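Local atomic coordinates of aminotransferase (Neisseria meningitidis Z2491, PDB entry 3JTX), a protein that probably transfers amino groups between amino acids and 2-oxo acids, using a pyridoxal 5'-phosphate cofactor linked covalently to a lysine. Residues G99-L104 and Y130-G135; C175-P180 and P323-Y328; S206-S211 and L237-S242. All coordinates share one frame; numbering follows the deposited sequence. Where two conformers were deposited one is given.

All three contacts supply groups to the cofactor on the modified residue at position 245. Interaction 1 supplies backbone N-H groups to its phosphate, interaction 3 brings Asp207 to its pyridine nitrogen, and interaction 2 brings Asn179 to its O3. Centres of interactions 1 and 3 lie about 11 Å apart, those of 2 and 3 about 12 Å, and those of 1 and 2 about 16 Å. Tyr133 OH of interaction 1 probably hydrogen-bonds Asp207 OD2 of interaction 3 at 2.8 Å. A second probable bond, 2.7 Å from Tyr328 OH to Tyr210 OH, ties interaction 2 to 3. Interaction 2 also meets interaction 3 through the backbone, Ser176 N to Asp207 O at 3.1 Å.

Interaction 1 of 3, residues G99-L104 and Y130-G135; sequences GSREAL and YQIYEG. With MES (2-(N-morpholino)-ethanesulfonic acid), chain C.
A single nitrogen, Arg101 NH2, reaches two neighbouring residues on the other segment at once: it donates to Gln131 OE1 at 2.8 Å and to Tyr130 OH at 3.1 Å. This joins the starts of helices 100-111 and 131-139 in what its family and cofactor mark as a fold-type I aminotransferase. The short helical segments run in nearly the same direction, their axes 10.3 Å apart, and the long arginine spans the gap. Its CG lies anti to the backbone N (chi1 177°), and a bend further out at chi3 turns the guanidinium to the far helix. Gln131 OE1 lies in the guanidinium plane, whereas Tyr130 OH is tilted from it; the tyrosine ring stands almost perpendicular to that plane, at 87°. Ile132 CD1 lies over one face of the guanidinium, though two conformers were deposited and this contact is doubtful. NH1 turns instead to the carbonyl O of Thr272 of the second subunit, so this arginine belongs to the dimer interface as well.

Behind the polar layer, Leu104 CD1 comes to the edge of the Tyr133 ring at 4.4 Å from CE1. At the start of helix 100-111, with Gly99 at the N-cap, the backbone N atoms of Ser100 and Arg101 bond the cofactor phosphate, so the positive end of the helix dipole probably favours the anion. MES, probably from the crystallisation liquor, lies beside the arginine: Gln131 NE2 donates to its sulfonate O1S at 3.0 Å, while Arg101 NH2 makes only a weak, bent bond (132°) to its morpholine O1 at 3.4 Å.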
loop_
_atom_site.group_PDB
_atom_site.type_symbol
_atom_site.label_atom_id
_atom_site.label_comp_id
_atom_site.label_asym_id
_atom_site.label_seq_id
_atom_site.Cartn_x
_atom_site.Cartn_y
_atom_site.Cartn_z
ATOM N N GLY A 99 0.015 -7.910 0.594
ATOM C CA GLY A 99 -0.160 -8.584 -0.691
ATOM C C GLY A 99 1.083 -8.435 -1.540
ATOM O O GLY A 99 1.815 -7.438 -1.421
ATOM N N SER A 100 1.351 -9.423 -2.398
ATOM C CA SER A 100 2.551 -9.358 -3.232
ATOM C C SER A 100 2.469 -8.230 -4.267
ATOM O O SER A 100 3.508 -7.719 -4.693
ATOM C CB SER A 100 2.842 -10.707 -3.916
ATOM O OG SER A 100 1.851 -11.043 -4.873
ATOM N N ARG A 101 1.264 -7.829 -4.687
ATOM C CA ARG A 101 1.155 -6.770 -5.711
ATOM C C ARG A 101 1.902 -5.487 -5.315
ATOM O O ARG A 101 2.799 -5.038 -6.039
ATOM C CB ARG A 101 -0.310 -6.433 -6.012
ATOM C CG ARG A 101 -0.471 -5.289 -7.028
ATOM C CD ARG A 101 -1.913 -5.144 -7.514
ATOM N NE ARG A 101 -2.268 -6.336 -8.269
ATOM C CZ ARG A 101 -2.679 -6.360 -9.531
ATOM N NH1 ARG A 101 -2.886 -5.240 -10.229
ATOM N NH2 ARG A 101 -2.910 -7.539 -10.095
ATOM N N GLU A 102 1.546 -4.896 -4.167
ATOM C CA GLU A 102 2.190 -3.655 -3.735
ATOM C C GLU A 102 3.696 -3.847 -3.559
ATOM O O GLU A 102 4.478 -2.938 -3.834
ATOM C CB GLU A 102 1.537 -3.073 -2.461
ATOM C CG GLU A 102 1.707 -3.903 -1.195
ATOM C CD GLU A 102 2.959 -3.570 -0.355
ATOM O OE1 GLU A 102 3.823 -2.784 -0.791
ATOM O OE2 GLU A 102 3.073 -4.113 0.766
ATOM N N ALA A 103 4.081 -5.032 -3.101
ATOM C CA ALA A 103 5.466 -5.380 -2.819
ATOM C C ALA A 103 6.293 -5.434 -4.098
ATOM O O ALA A 103 7.350 -4.839 -4.176
ATOM C CB ALA A 103 5.521 -6.739 -2.092
ATOM N N LEU A 104 5.779 -6.127 -5.110
ATOM C CA LEU A 104 6.475 -6.246 -6.385
ATOM C C LEU A 104 6.579 -4.868 -7.045
ATOM O O LEU A 104 7.641 -4.491 -7.557
ATOM C CB LEU A 104 5.718 -7.202 -7.318
ATOM C CG LEU A 104 5.746 -8.691 -6.994
ATOM C CD1 LEU A 104 4.537 -9.415 -7.619
ATOM C CD2 LEU A 104 7.075 -9.337 -7.441
ATOM N N TYR A 130 2.866 -11.794 -16.167
ATOM C CA TYR A 130 1.863 -11.291 -15.231
ATOM C C TYR A 130 1.884 -9.780 -15.315
ATOM O O TYR A 130 2.948 -9.155 -15.233
ATOM C CB TYR A 130 2.172 -11.764 -13.803
ATOM C CG TYR A 130 1.216 -11.317 -12.714
ATOM C CD1 TYR A 130 -0.137 -11.638 -12.755
ATOM C CD2 TYR A 130 1.688 -10.631 -11.596
ATOM C CE1 TYR A 130 -1.003 -11.259 -11.707
ATOM C CE2 TYR A 130 0.828 -10.245 -10.547
ATOM C CZ TYR A 130 -0.505 -10.551 -10.609
ATOM O OH TYR A 130 -1.337 -10.148 -9.565
ATOM N N GLN A 131 0.689 -9.217 -15.496
ATOM C CA GLN A 131 0.427 -7.772 -15.670
ATOM C C GLN A 131 1.341 -6.822 -14.892
ATOM O O GLN A 131 1.903 -5.876 -15.472
ATOM C CB GLN A 131 -1.059 -7.488 -15.286
ATOM C CG GLN A 131 -1.452 -7.922 -13.778
ATOM C CD GLN A 131 -2.800 -8.690 -13.642
ATOM O OE1 GLN A 131 -3.583 -8.468 -12.696
ATOM N NE2 GLN A 131 -3.063 -9.582 -14.576
ATOM N N ILE A 132 1.509 -7.075 -13.589
ATOM C CA ILE A 132 2.267 -6.188 -12.699
ATOM C C ILE A 132 3.715 -6.034 -13.167
ATOM O O ILE A 132 4.283 -4.967 -13.063
ATOM C CB ILE A 132 2.250 -6.690 -11.218
ATOM C CG1 ILE A 132 0.864 -6.503 -10.598
ATOM C CG2 ILE A 132 3.291 -5.957 -10.379
ATOM C CD1 ILE A 132 0.372 -5.080 -10.618
ATOM N N TYR A 133 4.307 -7.108 -13.716
ATOM C CA TYR A 133 5.712 -7.031 -14.155
ATOM C C TYR A 133 5.887 -5.917 -15.197
ATOM O O TYR A 133 6.841 -5.133 -15.137
ATOM C CB TYR A 133 6.251 -8.361 -14.720
ATOM C CG TYR A 133 6.008 -9.591 -13.874
ATOM C CD1 TYR A 133 5.746 -9.506 -12.498
ATOM C CD2 TYR A 133 6.034 -10.861 -14.451
ATOM C CE1 TYR A 133 5.489 -10.650 -11.743
ATOM C CE2 TYR A 133 5.806 -12.001 -13.688
ATOM C CZ TYR A 133 5.527 -11.886 -12.351
ATOM O OH TYR A 133 5.248 -13.018 -11.639
ATOM N N GLU A 134 4.959 -5.852 -16.143
ATOM C CA GLU A 134 5.001 -4.844 -17.196
ATOM C C GLU A 134 4.693 -3.451 -16.651
ATOM O O GLU A 134 5.428 -2.502 -16.894
ATOM C CB GLU A 134 3.996 -5.193 -18.285
ATOM C CG GLU A 134 3.942 -4.151 -19.391
ATOM C CD GLU A 134 2.757 -4.343 -20.330
ATOM O OE1 GLU A 134 1.617 -4.623 -19.871
ATOM O OE2 GLU A 134 2.981 -4.176 -21.535
ATOM N N GLY A 135 3.593 -3.324 -15.915
ATOM C CA GLY A 135 3.202 -2.026 -15.380
ATOM C C GLY A 135 4.245 -1.413 -14.465
ATOM O O GLY A 135 4.540 -0.223 -14.558
HETATM O O1 MES C . -4.478 -9.982 -8.348
HETATM C C2 MES C . -5.557 -9.041 -8.536
HETATM C C3 MES C . -6.051 -8.856 -9.988
HETATM N N4 MES C . -6.111 -10.129 -10.725
HETATM C C5 MES C . -5.523 -11.324 -10.126
HETATM C C6 MES C . -4.247 -10.893 -9.428
HETATM C C7 MES C . -6.724 -10.094 -12.077
HETATM C C8 MES C . -7.171 -11.452 -12.663
HETATM S S MES C . -6.702 -11.654 -14.285
HETATM O O1S MES C . -5.221 -11.620 -14.428
HETATM O O2S MES C . -7.207 -12.990 -14.691
HETATM O O3S MES C . -7.307 -10.556 -15.083
HETATM O O HOH W 1 0.006 -9.662 -7.317
#

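Interaction 2 of 3, residues C175-P180 and P323-Y328; sequences CSPNNP and PDASFY
The amide of Asn179 lies over one face of the Tyr328 ring, the two planes only 20° from parallel. The overlap is offset to the rim: Asn179 CG is 3.6 Å from Tyr328 CE2, and OD1 sits above the ring off its centre. On the opposite face, CD1 of Phe327 stands over the ring centre. With CG anti to the backbone N (chi1 179°), Asn179 carries its amide out of its own loop and across the tyrosine. Although Asn179 ND2 comes within 3.4 Å of Tyr328 OH, the angle is too poor for a hydrogen bond; the hydroxyl turns to Tyr210.

At the other end of the contact Pro177, preceded by a cis peptide, presses its CG onto Ala325 CB at 3.4 Å, tighter than usual for two carbons. Between these points the loop 323-328 is braced by an ST turn in which Ser326 OG accepts from Tyr328 N at 3.1 Å, while the same hydroxyl donates to Ala325 O. Water 2 bridges the segments, donating to Pro180 O at 3.2 Å and to Tyr328 O at 2.6 Å.

Here the loop after strand 169-175 of the large sheet meets the start of strand 328-332 in the small three-stranded sheet. Asn179 donates through ND2 to O3 of the cofactor and accepts at OD1 from Arg374, which also binds the MES molecule. Each end of the amide thus has a distinct partner, which fixes its flip and links the cofactor to Arg374, which in fold-type I aminotransferases probably receives the substrate carboxylate.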
loop_
_atom_site.group_PDB
_atom_site.type_symbol
_atom_site.label_atom_id
_atom_site.label_comp_id
_atom_site.label_asym_id
_atom_site.label_seq_id
_atom_site.Cartn_x
_atom_site.Cartn_y
_atom_site.Cartn_z
ATOM N N CYS A 175 8.422 -16.371 -12.317
ATOM C CA CYS A 175 7.113 -16.692 -11.763
ATOM C C CYS A 175 7.024 -18.210 -11.710
ATOM O O CYS A 175 6.940 -18.866 -12.754
ATOM C CB CYS A 175 5.992 -16.096 -12.613
ATOM S SG CYS A 175 4.333 -16.323 -11.910
ATOM N N SER A 176 7.092 -18.761 -10.499
ATOM C CA SER A 176 7.223 -20.210 -10.295
ATOM C C SER A 176 6.511 -20.665 -9.027
ATOM O O SER A 176 6.919 -20.271 -7.940
ATOM C CB SER A 176 8.697 -20.594 -10.204
ATOM O OG SER A 176 8.854 -22.002 -10.114
ATOM N N PRO A 177 5.438 -21.479 -9.150
ATOM C CA PRO A 177 4.793 -21.941 -10.395
ATOM C C PRO A 177 4.325 -20.799 -11.275
ATOM O O PRO A 177 3.868 -19.776 -10.765
ATOM C CB PRO A 177 3.576 -22.727 -9.899
ATOM C CG PRO A 177 3.960 -23.168 -8.523
ATOM C CD PRO A 177 4.822 -22.093 -7.957
ATOM N N ASN A 178 4.390 -20.994 -12.587
ATOM C CA ASN A 178 4.070 -19.931 -13.519
ATOM C C ASN A 178 2.564 -19.770 -13.751
ATOM O O ASN A 178 1.806 -20.741 -13.780
ATOM C CB ASN A 178 4.778 -20.178 -14.849
ATOM C CG ASN A 178 4.637 -19.017 -15.800
ATOM O OD1 ASN A 178 3.756 -19.013 -16.672
ATOM N ND2 ASN A 178 5.497 -18.021 -15.642
ATOM N N ASN A 179 2.143 -18.515 -13.836
ATOM C CA ASN A 179 0.849 -18.130 -14.385
ATOM C C ASN A 179 1.181 -17.573 -15.767
ATOM O O ASN A 179 1.837 -16.541 -15.861
ATOM C CB ASN A 179 0.213 -17.060 -13.503
ATOM C CG ASN A 179 -1.137 -16.575 -14.012
ATOM O OD1 ASN A 179 -1.611 -17.000 -15.067
ATOM N ND2 ASN A 179 -1.774 -15.683 -13.243
ATOM N N PRO A 180 0.697 -18.210 -16.847
ATOM C CA PRO A 180 -0.341 -19.242 -16.957
ATOM C C PRO A 180 0.104 -20.705 -17.125
ATOM O O PRO A 180 -0.745 -21.584 -17.097
ATOM C CB PRO A 180 -1.055 -18.827 -18.242
ATOM C CG PRO A 180 0.118 -18.357 -19.143
ATOM C CD PRO A 180 1.108 -17.722 -18.179
ATOM N N PRO A 323 -0.320 -30.001 -15.065
ATOM C CA PRO A 323 0.779 -29.034 -14.946
ATOM C C PRO A 323 1.691 -29.346 -13.754
ATOM O O PRO A 323 1.353 -30.219 -12.930
ATOM C CB PRO A 323 0.049 -27.714 -14.742
ATOM C CG PRO A 323 -1.214 -28.096 -14.055
ATOM C CD PRO A 323 -1.600 -29.450 -14.592
ATOM N N ASP A 324 2.833 -28.659 -13.656
ATOM C CA ASP A 324 3.761 -28.894 -12.533
ATOM C C ASP A 324 3.070 -28.490 -11.228
ATOM O O ASP A 324 3.227 -29.145 -10.190
ATOM C CB ASP A 324 5.072 -28.092 -12.664
ATOM C CG ASP A 324 5.961 -28.534 -13.836
ATOM O OD1 ASP A 324 5.756 -29.621 -14.409
ATOM O OD2 ASP A 324 6.900 -27.778 -14.179
ATOM N N ALA A 325 2.347 -27.379 -11.287
ATOM C CA ALA A 325 1.635 -26.820 -10.133
ATOM C C ALA A 325 0.676 -25.716 -10.604
ATOM O O ALA A 325 0.510 -25.514 -11.802
ATOM C CB ALA A 325 2.639 -26.285 -9.083
ATOM N N SER A 326 0.079 -24.989 -9.660
ATOM C CA SER A 326 -0.946 -23.956 -9.915
ATOM C C SER A 326 -2.305 -24.587 -10.218
ATOM O O SER A 326 -2.410 -25.809 -10.334
ATOM C CB SER A 326 -0.569 -22.976 -11.028
ATOM O OG SER A 326 -1.059 -23.403 -12.297
ATOM N N PHE A 327 -3.329 -23.732 -10.286
ATOM C CA PHE A 327 -4.682 -24.153 -10.649
ATOM C C PHE A 327 -5.062 -23.853 -12.102
ATOM O O PHE A 327 -6.254 -23.850 -12.451
ATOM C CB PHE A 327 -5.750 -23.664 -9.625
ATOM C CG PHE A 327 -5.774 -22.172 -9.347
ATOM C CD1 PHE A 327 -5.953 -21.237 -10.360
ATOM C CD2 PHE A 327 -5.716 -21.710 -8.031
ATOM C CE1 PHE A 327 -6.037 -19.882 -10.072
ATOM C CE2 PHE A 327 -5.784 -20.356 -7.740
ATOM C CZ PHE A 327 -5.950 -19.439 -8.763
ATOM N N TYR A 328 -4.064 -23.666 -12.963
ATOM C CA TYR A 328 -4.308 -23.422 -14.388
ATOM C C TYR A 328 -4.010 -24.636 -15.239
ATOM O O TYR A 328 -3.096 -25.420 -14.926
ATOM C CB TYR A 328 -3.455 -22.258 -14.897
ATOM C CG TYR A 328 -3.708 -20.993 -14.145
ATOM C CD1 TYR A 328 -4.917 -20.300 -14.284
ATOM C CD2 TYR A 328 -2.750 -20.482 -13.291
ATOM C CE1 TYR A 328 -5.149 -19.118 -13.576
ATOM C CE2 TYR A 328 -2.971 -19.308 -12.579
ATOM C CZ TYR A 328 -4.157 -18.626 -12.726
ATOM O OH TYR A 328 -4.358 -17.475 -11.974
HETATM O O HOH W 2 -0.878 -24.569 -15.965
#

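Interaction 3 of 3, residues S206-S211 and L237-S242; sequences SDECYS and LLMFTS
Glu208 OE1 rests against the terminal methyl of Met239, a selenomethionine, 3.5 Å from its CE, the two side chains crossing at about a right angle. The glutamate is extended beyond CG. Its other oxygen, OE2, accepts from Ser206 OG at 2.8 Å, meeting the hydroxyl on the anti side of the carboxylate, and also takes the backbone N of Cys223, so two donors hold this buried acid.

Under the side chains runs a parallel beta pairing in which Ser206 sits beside Met239 and Asp207 beside Phe240. Three backbone bonds zip it together: Ser206 N to Leu238 O at 3.0 Å, Phe240 N to Ser206 O at 2.8 Å, and Glu208 N to Phe240 O at 2.9 Å. The last carries the ladder just past the end of strand 203-207, before the chain bends into a type I turn from Glu208 to Ser211. There the Cys209 torsion (chi1 -64°) swings SG across to Ser242 CB, 3.4 Å away. Two waters extend the seam: water 3 donates to Cys209 O and Ser242 O, and water 4 links Ser211 OG with Thr241 OG1.

Asp207 projects from the same sheet face as Phe240 and bonds N1 of the cofactor ring through OD2, as the aspartate of fold-type I enzymes does; the same OD2 is hydrogen-bonded to Tyr133 OH. Within the turn, Tyr210 sends its OH to O3 of the cofactor, and Ser242 OG bonds both Ser244 OG and the phosphate.

These strands are the beta ends of a beta-alpha-beta unit whose helix is 223-229. Strand 237-242 lies between 203-207 and the antiparallel strand 255-259; helix 100-111 packs Leu104 on the Asp207 and Phe240 face, while Trp190 of helix 187-200 touches Ser206.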
loop_
_atom_site.group_PDB
_atom_site.type_symbol
_atom_site.label_atom_id
_atom_site.label_comp_id
_atom_site.label_asym_id
_atom_site.label_seq_id
_atom_site.Cartn_x
_atom_site.Cartn_y
_atom_site.Cartn_z
ATOM N N SER A 206 11.491 -13.447 -7.415
ATOM C CA SER A 206 10.752 -14.669 -7.681
ATOM C C SER A 206 9.353 -14.641 -7.061
ATOM O O SER A 206 9.200 -14.621 -5.839
ATOM C CB SER A 206 11.537 -15.878 -7.180
ATOM O OG SER A 206 10.952 -17.081 -7.640
ATOM N N ASP A 207 8.345 -14.647 -7.931
ATOM C CA ASP A 207 6.933 -14.605 -7.558
ATOM C C ASP A 207 6.446 -16.034 -7.344
ATOM O O ASP A 207 6.241 -16.792 -8.302
ATOM C CB ASP A 207 6.145 -13.890 -8.652
ATOM C CG ASP A 207 4.660 -13.738 -8.341
ATOM O OD1 ASP A 207 4.135 -14.387 -7.407
ATOM O OD2 ASP A 207 4.019 -12.957 -9.083
ATOM N N GLU A 208 6.301 -16.402 -6.080
ATOM C CA GLU A 208 6.014 -17.785 -5.687
ATOM C C GLU A 208 4.639 -18.001 -5.047
ATOM O O GLU A 208 4.437 -18.962 -4.284
ATOM C CB GLU A 208 7.143 -18.288 -4.778
ATOM C CG GLU A 208 8.448 -18.368 -5.561
ATOM C CD GLU A 208 9.673 -18.797 -4.765
ATOM O OE1 GLU A 208 9.568 -19.155 -3.565
ATOM O OE2 GLU A 208 10.757 -18.769 -5.387
ATOM N N CYS A 209 3.672 -17.165 -5.413
ATOM C CA CYS A 209 2.362 -17.204 -4.761
ATOM C C CYS A 209 1.583 -18.504 -5.001
ATOM O O CYS A 209 0.645 -18.795 -4.253
ATOM C CB CYS A 209 1.524 -15.986 -5.183
ATOM S SG CYS A 209 2.278 -14.426 -4.629
ATOM N N TYR A 210 1.954 -19.288 -6.022
ATOM C CA TYR A 210 1.292 -20.605 -6.254
ATOM C C TYR A 210 2.038 -21.779 -5.619
ATOM O O TYR A 210 1.699 -22.937 -5.872
ATOM C CB TYR A 210 1.065 -20.866 -7.756
ATOM C CG TYR A 210 0.086 -19.891 -8.367
ATOM C CD1 TYR A 210 -1.290 -20.119 -8.307
ATOM C CD2 TYR A 210 0.534 -18.712 -8.971
ATOM C CE1 TYR A 210 -2.191 -19.209 -8.854
ATOM C CE2 TYR A 210 -0.361 -17.793 -9.509
ATOM C CZ TYR A 210 -1.717 -18.044 -9.453
ATOM O OH TYR A 210 -2.606 -17.142 -9.991
ATOM N N SER A 211 3.042 -21.508 -4.784
ATOM C CA SER A 211 3.900 -22.582 -4.248
ATOM C C SER A 211 3.144 -23.730 -3.566
ATOM O O SER A 211 3.663 -24.862 -3.498
ATOM C CB SER A 211 4.917 -22.020 -3.244
ATOM O OG SER A 211 4.278 -21.616 -2.052
ATOM N N LEU A 237 18.841 -11.895 -4.185
ATOM C CA LEU A 237 17.673 -12.779 -4.345
ATOM C C LEU A 237 16.574 -12.352 -3.399
ATOM O O LEU A 237 16.829 -12.138 -2.223
ATOM C CB LEU A 237 18.009 -14.231 -3.993
ATOM C CG LEU A 237 19.126 -14.952 -4.726
ATOM C CD1 LEU A 237 19.162 -16.421 -4.260
ATOM C CD2 LEU A 237 18.919 -14.859 -6.244
ATOM N N LEU A 238 15.354 -12.239 -3.914
ATOM C CA LEU A 238 14.186 -11.979 -3.097
ATOM C C LEU A 238 13.039 -12.848 -3.599
ATOM O O LEU A 238 12.758 -12.869 -4.791
ATOM C CB LEU A 238 13.773 -10.521 -3.185
ATOM C CG LEU A 238 14.675 -9.473 -2.516
ATOM C CD1 LEU A 238 14.156 -8.088 -2.915
ATOM C CD2 LEU A 238 14.730 -9.640 -0.974
HETATM N N MSE A 239 12.395 -13.572 -2.686
HETATM C CA MSE A 239 11.157 -14.257 -2.999
HETATM C C MSE A 239 9.978 -13.408 -2.529
HETATM O O MSE A 239 10.040 -12.765 -1.484
HETATM C CB MSE A 239 11.121 -15.626 -2.318
HETATM C CG MSE A 239 10.933 -15.539 -0.833
HETATM SE SE MSE A 239 10.597 -17.216 0.086
HETATM C CE MSE A 239 8.936 -17.707 -0.443
ATOM N N PHE A 240 8.905 -13.412 -3.313
ATOM C CA PHE A 240 7.680 -12.704 -2.994
ATOM C C PHE A 240 6.586 -13.751 -2.891
ATOM O O PHE A 240 6.403 -14.572 -3.813
ATOM C CB PHE A 240 7.339 -11.711 -4.117
ATOM C CG PHE A 240 8.272 -10.577 -4.209
ATOM C CD1 PHE A 240 9.522 -10.723 -4.809
ATOM C CD2 PHE A 240 7.918 -9.335 -3.689
ATOM C CE1 PHE A 240 10.384 -9.684 -4.888
ATOM C CE2 PHE A 240 8.796 -8.266 -3.769
ATOM C CZ PHE A 240 10.038 -8.438 -4.369
ATOM N N THR A 241 5.885 -13.783 -1.763
ATOM C CA THR A 241 4.755 -14.670 -1.654
ATOM C C THR A 241 3.588 -14.066 -0.901
ATOM O O THR A 241 3.663 -12.929 -0.435
ATOM C CB THR A 241 5.147 -16.053 -1.127
ATOM O OG1 THR A 241 4.073 -16.958 -1.409
ATOM C CG2 THR A 241 5.470 -16.036 0.388
ATOM N N SER A 242 2.506 -14.839 -0.794
ATOM C CA SER A 242 1.233 -14.324 -0.415
ATOM C C SER A 242 0.365 -15.412 0.176
ATOM O O SER A 242 0.530 -16.590 -0.143
ATOM C CB SER A 242 0.588 -13.786 -1.704
ATOM O OG SER A 242 -0.717 -13.401 -1.538
HETATM O O HOH W 3 -0.775 -17.544 -2.279
HETATM O O HOH W 4 5.149 -19.250 -1.149
#